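Local coordinates for probable transcriptional regulator, LysR family protein (Rhodococcus sp., PDB 2QL3), which probably acts as a DNA-binding transcription factor of the LysR family, the chain here being its C-terminal substrate-binding (effector) domain, at residues M23-Y31 with R199-A207; A102-A111 with F127-F138. One frame throughout, in Å; residues are numbered along the deposited sequence.

Contact 1 of 2, residues M23-Y31 with R199-A207; sequences MLYAFTAEY and RAFIRFVTA
Two helices of the LysR substrate-binding domain, a periplasmic-binding-protein-like fold, meet here through an aromatic cluster of Phe-27, Phe-201 and Phe-204. The axes of 23-30 and 199-205 approach to 10.6 Å with their directions 119° apart, a spacing wide enough to hold rings between them. Phe-201 drives its edge into the face of Phe-27 in a T-shaped stack: its CD1 lies over the centre of the Phe-27 ring, 3.7 Å from CG of Phe-27, with the planes 72° apart. Phe-27 in turn offers its own edge to the face of Phe-204 in an offset edge-to-face pair, its CD1 standing 4.0 Å from CD2 of Phe-204. Phe-201, with CG trans to the backbone N (chi1 -176°), and Phe-204, three residues on, thus meet Phe-27 at a face and at an edge respectively. Phe-27 and Phe-201 rest on Ile-7 of strand 5-11, and Phe-27 also on Ala-34 of strand 34-40.

The rim of Phe-204 also meets Ala-26 and Glu-30: Ala-26 CB packs in the ring plane, 3.6 Å from Phe-204 CE2, and the carboxylate of Glu-30 comes to the rim on the CE1 side, with OE2 3.4 Å from CE1 of Phe-204 and its plane steeply inclined to the ring. At the other end of the interface SE of the selenomethionine Met-23 stands obliquely beside the Phe-201 ring in a Met-aromatic contact, the position of its terminal methyl being doubtful, while its CG packs 3.8 Å from Val-205 CG1. A water links the two segments just past the end of helix 23-30: it lies 2.6 Å from Tyr-31 OH and donates to Ala-200 O at 2.8 Å.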
loop_
_atom_site.group_PDB
_atom_site.type_symbol
_atom_site.label_atom_id
_atom_site.label_comp_id
_atom_site.label_asym_id
_atom_site.label_seq_id
_atom_site.Cartn_x
_atom_site.Cartn_y
_atom_site.Cartn_z
HETATM N N MSE A 23 -17.044 -1.419 -5.584
HETATM C CA MSE A 23 -18.145 -0.840 -4.834
HETATM C C MSE A 23 -18.402 0.588 -5.265
HETATM O O MSE A 23 -19.502 0.930 -5.570
HETATM C CB MSE A 23 -17.800 -0.794 -3.329
HETATM C CG MSE A 23 -18.525 -1.754 -2.497
HETATM SE SE MSE A 23 -18.120 -1.391 -0.573
HETATM C CE MSE A 23 -17.953 0.422 -0.684
ATOM N N LEU A 24 -17.366 1.421 -5.247
ATOM C CA LEU A 24 -17.492 2.837 -5.669
ATOM C C LEU A 24 -17.900 2.941 -7.129
ATOM O O LEU A 24 -18.771 3.741 -7.485
ATOM C CB LEU A 24 -16.188 3.631 -5.421
ATOM C CG LEU A 24 -16.081 4.334 -4.037
ATOM C CD1 LEU A 24 -17.163 3.880 -3.011
ATOM C CD2 LEU A 24 -14.673 4.418 -3.474
ATOM N N TYR A 25 -17.281 2.126 -7.981
ATOM C CA TYR A 25 -17.665 2.109 -9.410
ATOM C C TYR A 25 -19.131 1.726 -9.566
ATOM O O TYR A 25 -19.911 2.483 -10.151
ATOM C CB TYR A 25 -16.734 1.190 -10.236
ATOM C CG TYR A 25 -16.949 1.375 -11.707
ATOM C CD1 TYR A 25 -16.202 2.307 -12.425
ATOM C CD2 TYR A 25 -17.940 0.678 -12.355
ATOM C CE1 TYR A 25 -16.424 2.529 -13.771
ATOM C CE2 TYR A 25 -18.188 0.897 -13.714
ATOM C CZ TYR A 25 -17.413 1.825 -14.403
ATOM O OH TYR A 25 -17.630 2.039 -15.735
ATOM N N ALA A 26 -19.520 0.570 -9.033
ATOM C CA ALA A 26 -20.902 0.120 -9.180
ATOM C C ALA A 26 -21.901 1.141 -8.584
ATOM O O ALA A 26 -22.961 1.426 -9.178
ATOM C CB ALA A 26 -21.103 -1.288 -8.553
ATOM N N PHE A 27 -21.574 1.706 -7.419
ATOM C CA PHE A 27 -22.509 2.638 -6.764
ATOM C C PHE A 27 -22.731 3.884 -7.617
ATOM O O PHE A 27 -23.899 4.272 -7.910
ATOM C CB PHE A 27 -22.089 2.942 -5.294
ATOM C CG PHE A 27 -23.020 3.919 -4.582
ATOM C CD1 PHE A 27 -24.269 3.506 -4.131
ATOM C CD2 PHE A 27 -22.650 5.248 -4.390
ATOM C CE1 PHE A 27 -25.142 4.418 -3.514
ATOM C CE2 PHE A 27 -23.521 6.155 -3.803
ATOM C CZ PHE A 27 -24.762 5.749 -3.364
ATOM N N THR A 28 -21.635 4.483 -8.086
ATOM C CA THR A 28 -21.702 5.752 -8.773
ATOM C C THR A 28 -22.284 5.591 -10.151
ATOM O O THR A 28 -22.861 6.538 -10.686
ATOM C CB THR A 28 -20.328 6.510 -8.815
ATOM O OG1 THR A 28 -19.265 5.639 -9.253
ATOM C CG2 THR A 28 -20.046 7.092 -7.446
ATOM N N ALA A 29 -22.139 4.377 -10.694
ATOM C CA ALA A 29 -22.793 3.927 -11.928
ATOM C C ALA A 29 -24.294 3.761 -11.717
ATOM O O ALA A 29 -25.068 4.221 -12.538
ATOM C CB ALA A 29 -22.167 2.631 -12.453
ATOM N N GLU A 30 -24.740 3.143 -10.623
ATOM C CA GLU A 30 -26.207 3.142 -10.433
ATOM C C GLU A 30 -26.858 4.470 -10.147
ATOM O O GLU A 30 -28.030 4.677 -10.518
ATOM C CB GLU A 30 -26.810 2.070 -9.525
ATOM C CG GLU A 30 -28.131 1.554 -10.320
ATOM C CD GLU A 30 -29.045 0.706 -9.509
ATOM O OE1 GLU A 30 -30.172 1.164 -9.203
ATOM O OE2 GLU A 30 -28.651 -0.433 -9.175
ATOM N N TYR A 31 -26.115 5.332 -9.464
ATOM C CA TYR A 31 -26.634 6.608 -8.953
ATOM C C TYR A 31 -25.717 7.728 -9.406
ATOM O O TYR A 31 -24.904 8.210 -8.632
ATOM C CB TYR A 31 -26.680 6.587 -7.427
ATOM C CG TYR A 31 -27.637 5.574 -6.856
ATOM C CD1 TYR A 31 -29.010 5.802 -6.851
ATOM C CD2 TYR A 31 -27.164 4.372 -6.334
ATOM C CE1 TYR A 31 -29.894 4.852 -6.333
ATOM C CE2 TYR A 31 -28.026 3.423 -5.814
ATOM C CZ TYR A 31 -29.376 3.655 -5.813
ATOM O OH TYR A 31 -30.210 2.697 -5.276
ATOM N N ARG A 199 -28.250 5.421 3.180
ATOM C CA ARG A 199 -29.146 4.282 3.176
ATOM C C ARG A 199 -29.117 3.572 1.793
ATOM O O ARG A 199 -29.026 2.336 1.721
ATOM C CB ARG A 199 -30.541 4.756 3.528
ATOM C CG ARG A 199 -31.175 3.870 4.472
ATOM C CD ARG A 199 -32.066 4.654 5.361
ATOM N NE ARG A 199 -33.453 4.365 5.049
ATOM C CZ ARG A 199 -34.176 3.389 5.607
ATOM N NH1 ARG A 199 -33.648 2.582 6.531
ATOM N NH2 ARG A 199 -35.450 3.228 5.242
ATOM N N ALA A 200 -29.166 4.346 0.713
ATOM C CA ALA A 200 -29.073 3.752 -0.632
ATOM C C ALA A 200 -27.771 2.996 -0.800
ATOM O O ALA A 200 -27.764 1.899 -1.398
ATOM C CB ALA A 200 -29.267 4.793 -1.771
ATOM N N PHE A 201 -26.688 3.559 -0.227
ATOM C CA PHE A 201 -25.362 2.918 -0.287
ATOM C C PHE A 201 -25.314 1.542 0.437
ATOM O O PHE A 201 -24.872 0.534 -0.141
ATOM C CB PHE A 201 -24.255 3.840 0.235
ATOM C CG PHE A 201 -22.902 3.268 0.113
ATOM C CD1 PHE A 201 -22.164 3.484 -1.033
ATOM C CD2 PHE A 201 -22.316 2.535 1.158
ATOM C CE1 PHE A 201 -20.880 2.993 -1.177
ATOM C CE2 PHE A 201 -21.019 2.020 1.006
ATOM C CZ PHE A 201 -20.309 2.248 -0.204
ATOM N N ILE A 202 -25.795 1.532 1.675
ATOM C CA ILE A 202 -25.859 0.363 2.465
ATOM C C ILE A 202 -26.709 -0.728 1.779
ATOM O O ILE A 202 -26.279 -1.875 1.717
ATOM C CB ILE A 202 -26.406 0.677 3.896
ATOM C CG1 ILE A 202 -25.432 1.618 4.636
ATOM C CG2 ILE A 202 -26.736 -0.654 4.662
ATOM C CD1 ILE A 202 -26.034 2.446 5.839
ATOM N N ARG A 203 -27.872 -0.372 1.249
ATOM C CA ARG A 203 -28.765 -1.341 0.600
ATOM C C ARG A 203 -28.094 -1.856 -0.686
ATOM O O ARG A 203 -28.206 -3.033 -1.018
ATOM C CB ARG A 203 -30.192 -0.758 0.312
ATOM C CG ARG A 203 -31.017 -0.358 1.544
ATOM C CD ARG A 203 -32.388 0.183 1.108
ATOM N NE ARG A 203 -33.272 0.710 2.169
ATOM C CZ ARG A 203 -34.296 1.555 1.940
ATOM N NH1 ARG A 203 -34.538 1.989 0.705
ATOM N NH2 ARG A 203 -35.090 1.978 2.927
ATOM N N PHE A 204 -27.394 -0.967 -1.391
ATOM C CA PHE A 204 -26.796 -1.290 -2.669
ATOM C C PHE A 204 -25.613 -2.259 -2.494
ATOM O O PHE A 204 -25.503 -3.246 -3.245
ATOM C CB PHE A 204 -26.426 -0.026 -3.459
ATOM C CG PHE A 204 -25.757 -0.322 -4.818
ATOM C CD1 PHE A 204 -26.527 -0.529 -5.953
ATOM C CD2 PHE A 204 -24.386 -0.408 -4.919
ATOM C CE1 PHE A 204 -25.921 -0.820 -7.221
ATOM C CE2 PHE A 204 -23.765 -0.700 -6.152
ATOM C CZ PHE A 204 -24.551 -0.914 -7.312
ATOM N N VAL A 205 -24.771 -2.051 -1.471
ATOM C CA VAL A 205 -23.609 -2.933 -1.293
ATOM C C VAL A 205 -23.925 -4.228 -0.547
ATOM O O VAL A 205 -23.106 -5.153 -0.530
ATOM C CB VAL A 205 -22.386 -2.213 -0.637
ATOM C CG1 VAL A 205 -22.031 -0.916 -1.434
ATOM C CG2 VAL A 205 -22.649 -1.933 0.870
ATOM N N THR A 206 -25.083 -4.288 0.083
ATOM C CA THR A 206 -25.534 -5.505 0.741
ATOM C C THR A 206 -26.643 -6.253 -0.042
ATOM O O THR A 206 -27.288 -7.176 0.507
ATOM C CB THR A 206 -25.976 -5.207 2.178
ATOM O OG1 THR A 206 -27.055 -4.292 2.145
ATOM C CG2 THR A 206 -24.868 -4.544 2.933
ATOM N N ALA A 207 -26.833 -5.897 -1.312
ATOM C CA ALA A 207 -27.900 -6.488 -2.134
ATOM C C ALA A 207 -27.496 -7.862 -2.674
ATOM O O ALA A 207 -26.352 -8.015 -3.130
ATOM C CB ALA A 207 -28.247 -5.559 -3.274
HETATM O O HOH W 1 -29.662 1.126 -3.269
#

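Contact 2 of 2, residues A102-A111 with F127-F138; sequences AEHPMVLLDA and FAPRVAYRTANF. With PO4 (phosphate ion), chain M.
Met-106 and Val-131 open a parallel strand pair, 106-109 beside 131-135, the two strands of a beta-alpha-beta crossover whose helix is 114-125. Backbone bonds come first. Met-106 N gives a nearly straight bond to Arg-130 O (2.7 Å, 172°), and Met-106 O takes Ala-132 N at 2.9 Å and, weakly, Tyr-133 N. That shared acceptor marks a beta bulge, past which the pairing moves on by one residue. Leu-108 then bonds through its N to Tyr-133 O and through its O to Thr-135 N, and Asp-110 N closes the run on Thr-135 O at 2.6 Å.

Among the charged groups, Arg-134 bends at chi3 (-54°) and brings NH2 to Asp-110 OD2 at 3.1 Å in a salt bridge, the oxygen lying in the guanidinium plane while NH2 stands above the carboxylate plane; OD1 is held by Thr-115. Leu-108 CD2 sits over one face of the same guanidinium, 3.3 Å from Arg-134 NH2. Arg-130 NH1 makes a weak bond to Glu-103 O.

Apolar packing gathers at the start of the pairing: Ala-102 CB lies over the Phe-127 ring, a CH-pi contact at 3.7 Å from its centroid, and the selenium of Met-106 rests against Pro-129 CB at 3.7 Å. At the other end Leu-109 CD2 meets Phe-138 CD1 at 3.8 Å. A phosphate, probably from the crystallisation liquor, accepts from Val-131 N.

Carboxylate and leucine methyl together probably limit rotation of the Arg-134 guanidinium. Thr-135 OG1, bonded to Asn-137 N (an ST turn) and to Glu-40 of the second subunit, links the start of helix 138-147 to the subunit interface.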
loop_
_atom_site.group_PDB
_atom_site.type_symbol
_atom_site.label_atom_id
_atom_site.label_comp_id
_atom_site.label_asym_id
_atom_site.label_seq_id
_atom_site.Cartn_x
_atom_site.Cartn_y
_atom_site.Cartn_z
ATOM N N ALA A 102 7.085 -21.455 13.492
ATOM C CA ALA A 102 7.431 -20.721 14.713
ATOM C C ALA A 102 8.882 -20.244 14.743
ATOM O O ALA A 102 9.191 -19.186 15.342
ATOM C CB ALA A 102 7.104 -21.566 15.985
ATOM N N GLU A 103 9.782 -21.015 14.133
ATOM C CA GLU A 103 11.186 -20.639 14.145
ATOM C C GLU A 103 11.685 -19.951 12.847
ATOM O O GLU A 103 12.848 -19.613 12.754
ATOM C CB GLU A 103 12.084 -21.822 14.585
ATOM C CG GLU A 103 11.893 -22.218 16.098
ATOM C CD GLU A 103 12.462 -21.152 17.091
ATOM O OE1 GLU A 103 13.724 -21.075 17.240
ATOM O OE2 GLU A 103 11.667 -20.397 17.723
ATOM N N HIS A 104 10.801 -19.741 11.867
ATOM C CA HIS A 104 11.170 -19.029 10.618
ATOM C C HIS A 104 10.813 -17.554 10.792
ATOM O O HIS A 104 9.828 -17.234 11.491
ATOM C CB HIS A 104 10.379 -19.579 9.435
ATOM C CG HIS A 104 10.799 -20.941 9.001
ATOM N ND1 HIS A 104 10.223 -22.094 9.501
ATOM C CD2 HIS A 104 11.720 -21.339 8.095
ATOM C CE1 HIS A 104 10.803 -23.143 8.949
ATOM N NE2 HIS A 104 11.701 -22.713 8.079
ATOM N N PRO A 105 11.602 -16.642 10.162
ATOM C CA PRO A 105 11.408 -15.210 10.356
ATOM C C PRO A 105 10.073 -14.778 9.787
ATOM O O PRO A 105 9.741 -15.185 8.694
ATOM C CB PRO A 105 12.508 -14.563 9.479
ATOM C CG PRO A 105 13.090 -15.612 8.689
ATOM C CD PRO A 105 12.726 -16.945 9.253
HETATM N N MSE A 106 9.318 -13.952 10.506
HETATM C CA MSE A 106 8.074 -13.467 9.977
HETATM C C MSE A 106 8.179 -12.014 9.483
HETATM O O MSE A 106 8.938 -11.241 10.024
HETATM C CB MSE A 106 6.932 -13.634 11.030
HETATM C CG MSE A 106 5.531 -13.214 10.501
HETATM SE SE MSE A 106 4.402 -12.698 12.013
HETATM C CE MSE A 106 2.614 -12.651 11.067
ATOM N N VAL A 107 7.407 -11.679 8.430
ATOM C CA VAL A 107 7.178 -10.305 7.957
ATOM C C VAL A 107 5.770 -9.989 8.482
ATOM O O VAL A 107 4.796 -10.655 8.104
ATOM C CB VAL A 107 7.180 -10.189 6.390
ATOM C CG1 VAL A 107 6.822 -8.777 5.938
ATOM C CG2 VAL A 107 8.522 -10.543 5.819
ATOM N N LEU A 108 5.687 -9.048 9.416
ATOM C CA LEU A 108 4.438 -8.697 10.086
ATOM C C LEU A 108 3.792 -7.465 9.441
ATOM O O LEU A 108 4.419 -6.401 9.305
ATOM C CB LEU A 108 4.703 -8.444 11.575
ATOM C CG LEU A 108 3.585 -7.865 12.414
ATOM C CD1 LEU A 108 2.596 -8.932 12.668
ATOM C CD2 LEU A 108 4.054 -7.296 13.772
ATOM N N LEU A 109 2.543 -7.622 9.015
ATOM C CA LEU A 109 1.736 -6.469 8.627
ATOM C C LEU A 109 1.212 -5.793 9.909
ATOM O O LEU A 109 0.415 -6.350 10.637
ATOM C CB LEU A 109 0.573 -6.897 7.721
ATOM C CG LEU A 109 -0.266 -5.676 7.234
ATOM C CD1 LEU A 109 0.614 -4.742 6.372
ATOM C CD2 LEU A 109 -1.488 -6.092 6.489
ATOM N N ASP A 110 1.746 -4.626 10.241
ATOM C CA ASP A 110 1.319 -4.002 11.472
ATOM C C ASP A 110 0.312 -2.931 11.068
ATOM O O ASP A 110 0.685 -1.778 10.887
ATOM C CB ASP A 110 2.493 -3.364 12.195
ATOM C CG ASP A 110 2.079 -2.736 13.555
ATOM O OD1 ASP A 110 0.846 -2.627 13.889
ATOM O OD2 ASP A 110 2.998 -2.344 14.294
ATOM N N ALA A 111 -0.941 -3.317 10.878
ATOM C CA ALA A 111 -1.959 -2.335 10.476
ATOM C C ALA A 111 -3.201 -2.638 11.281
ATOM O O ALA A 111 -4.077 -3.345 10.776
ATOM C CB ALA A 111 -2.235 -2.399 8.946
ATOM N N PHE A 127 2.719 -19.824 19.931
ATOM C CA PHE A 127 3.997 -19.100 19.840
ATOM C C PHE A 127 3.863 -17.607 19.672
ATOM O O PHE A 127 2.758 -17.080 19.433
ATOM C CB PHE A 127 4.960 -19.716 18.803
ATOM C CG PHE A 127 4.531 -19.514 17.385
ATOM C CD1 PHE A 127 3.504 -20.292 16.835
ATOM C CD2 PHE A 127 5.146 -18.540 16.593
ATOM C CE1 PHE A 127 3.058 -20.083 15.534
ATOM C CE2 PHE A 127 4.741 -18.345 15.265
ATOM C CZ PHE A 127 3.700 -19.109 14.739
ATOM N N ALA A 128 4.984 -16.937 19.903
ATOM C CA ALA A 128 5.169 -15.527 19.655
ATOM C C ALA A 128 6.103 -15.498 18.444
ATOM O O ALA A 128 7.183 -16.085 18.470
ATOM C CB ALA A 128 5.826 -14.854 20.876
ATOM N N PRO A 129 5.657 -14.902 17.348
ATOM C CA PRO A 129 6.522 -15.024 16.159
ATOM C C PRO A 129 7.806 -14.193 16.276
ATOM O O PRO A 129 7.805 -13.141 16.970
ATOM C CB PRO A 129 5.665 -14.461 15.051
ATOM C CG PRO A 129 4.778 -13.441 15.766
ATOM C CD PRO A 129 4.429 -14.126 17.082
ATOM N N ARG A 130 8.842 -14.668 15.584
ATOM C CA ARG A 130 10.114 -13.941 15.392
ATOM C C ARG A 130 9.939 -12.974 14.215
ATOM O O ARG A 130 10.046 -13.390 13.066
ATOM C CB ARG A 130 11.272 -14.894 15.038
ATOM C CG ARG A 130 11.461 -16.186 15.943
ATOM C CD ARG A 130 12.606 -17.111 15.426
ATOM N NE ARG A 130 13.774 -16.325 14.998
ATOM C CZ ARG A 130 14.217 -16.158 13.735
ATOM N NH1 ARG A 130 13.639 -16.764 12.694
ATOM N NH2 ARG A 130 15.273 -15.379 13.502
ATOM N N VAL A 131 9.682 -11.704 14.518
ATOM C CA VAL A 131 9.375 -10.701 13.505
ATOM C C VAL A 131 10.706 -10.088 13.062
ATOM O O VAL A 131 11.429 -9.414 13.841
ATOM C CB VAL A 131 8.361 -9.655 14.012
ATOM C CG1 VAL A 131 7.995 -8.651 12.911
ATOM C CG2 VAL A 131 7.101 -10.352 14.523
ATOM N N ALA A 132 11.076 -10.456 11.848
ATOM C CA ALA A 132 12.256 -9.929 11.145
ATOM C C ALA A 132 11.974 -8.552 10.534
ATOM O O ALA A 132 12.886 -7.695 10.442
ATOM C CB ALA A 132 12.675 -10.908 10.052
ATOM N N TYR A 133 10.737 -8.324 10.098
ATOM C CA TYR A 133 10.378 -7.069 9.452
ATOM C C TYR A 133 8.923 -6.730 9.749
ATOM O O TYR A 133 8.086 -7.607 9.809
ATOM C CB TYR A 133 10.613 -7.102 7.914
ATOM C CG TYR A 133 12.037 -7.389 7.529
ATOM C CD1 TYR A 133 13.007 -6.381 7.577
ATOM C CD2 TYR A 133 12.436 -8.698 7.178
ATOM C CE1 TYR A 133 14.371 -6.653 7.271
ATOM C CE2 TYR A 133 13.797 -8.995 6.863
ATOM C CZ TYR A 133 14.743 -7.940 6.904
ATOM O OH TYR A 133 16.059 -8.168 6.597
ATOM N N ARG A 134 8.651 -5.442 9.916
ATOM C CA ARG A 134 7.337 -4.940 10.228
ATOM C C ARG A 134 7.047 -3.820 9.227
ATOM O O ARG A 134 7.979 -3.095 8.792
ATOM C CB ARG A 134 7.365 -4.451 11.694
ATOM C CG ARG A 134 6.176 -3.730 12.168
ATOM C CD ARG A 134 6.444 -3.202 13.613
ATOM N NE ARG A 134 6.860 -4.282 14.528
ATOM C CZ ARG A 134 6.067 -4.916 15.407
ATOM N NH1 ARG A 134 6.595 -5.876 16.171
ATOM N NH2 ARG A 134 4.765 -4.597 15.538
ATOM N N THR A 135 5.782 -3.745 8.783
ATOM C CA THR A 135 5.322 -2.735 7.799
ATOM C C THR A 135 3.808 -2.502 7.955
ATOM O O THR A 135 3.038 -3.426 8.275
ATOM C CB THR A 135 5.608 -3.170 6.322
ATOM O OG1 THR A 135 5.003 -2.226 5.420
ATOM C CG2 THR A 135 4.996 -4.558 6.016
ATOM N N ALA A 136 3.340 -1.289 7.750
ATOM C CA ALA A 136 1.875 -1.116 7.687
ATOM C C ALA A 136 1.322 -1.204 6.245
ATOM O O ALA A 136 0.104 -1.103 6.021
ATOM C CB ALA A 136 1.432 0.211 8.384
ATOM N N ASN A 137 2.216 -1.461 5.289
ATOM C CA ASN A 137 1.879 -1.478 3.870
ATOM C C ASN A 137 1.633 -2.902 3.360
ATOM O O ASN A 137 2.496 -3.719 3.426
ATOM C CB ASN A 137 2.981 -0.836 3.064
ATOM C CG ASN A 137 2.556 -0.567 1.610
ATOM O OD1 ASN A 137 1.356 -0.511 1.297
ATOM N ND2 ASN A 137 3.524 -0.398 0.733
ATOM N N PHE A 138 0.441 -3.189 2.875
ATOM C CA PHE A 138 0.067 -4.554 2.480
ATOM C C PHE A 138 0.989 -5.100 1.420
ATOM O O PHE A 138 1.413 -6.242 1.502
ATOM C CB PHE A 138 -1.382 -4.549 1.997
ATOM C CG PHE A 138 -2.036 -5.866 1.892
ATOM C CD1 PHE A 138 -2.848 -6.331 2.922
ATOM C CD2 PHE A 138 -2.006 -6.575 0.705
ATOM C CE1 PHE A 138 -3.554 -7.567 2.814
ATOM C CE2 PHE A 138 -2.692 -7.790 0.599
ATOM C CZ PHE A 138 -3.445 -8.294 1.653
HETATM P P PO4 M . 10.658 -10.031 17.933
HETATM O O1 PO4 M . 10.074 -9.730 19.314
HETATM O O2 PO4 M . 10.390 -8.823 17.058
HETATM O O3 PO4 M . 12.157 -10.329 18.012
HETATM O O4 PO4 M . 9.999 -11.229 17.287
HETATM O O HOH W 2 8.489 -18.010 17.681
#

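Overall arrangement
The two contacts lie on opposite sides of the chain's centre, their own centres 36 Å apart and their nearest atoms about 16 Å apart. Contact 1 joins helix 20-30 near the start to helix 196-205 at the end, so contact 2, with its strands 106-109 and 131-135 and crossover helix 114-125, is nested within the loop that contact 1 closes. The chain thus crosses from one half of the substrate-binding domain to the other and returns, consistent with the two-lobed periplasmic-binding-protein fold. Both contacts also touch the second subunit: Leu-24 and Thr-28 pack on its Phe-144 and Tyr-133, and Tyr-133 on its Phe-38, so opposite lobes face each other across the dimer.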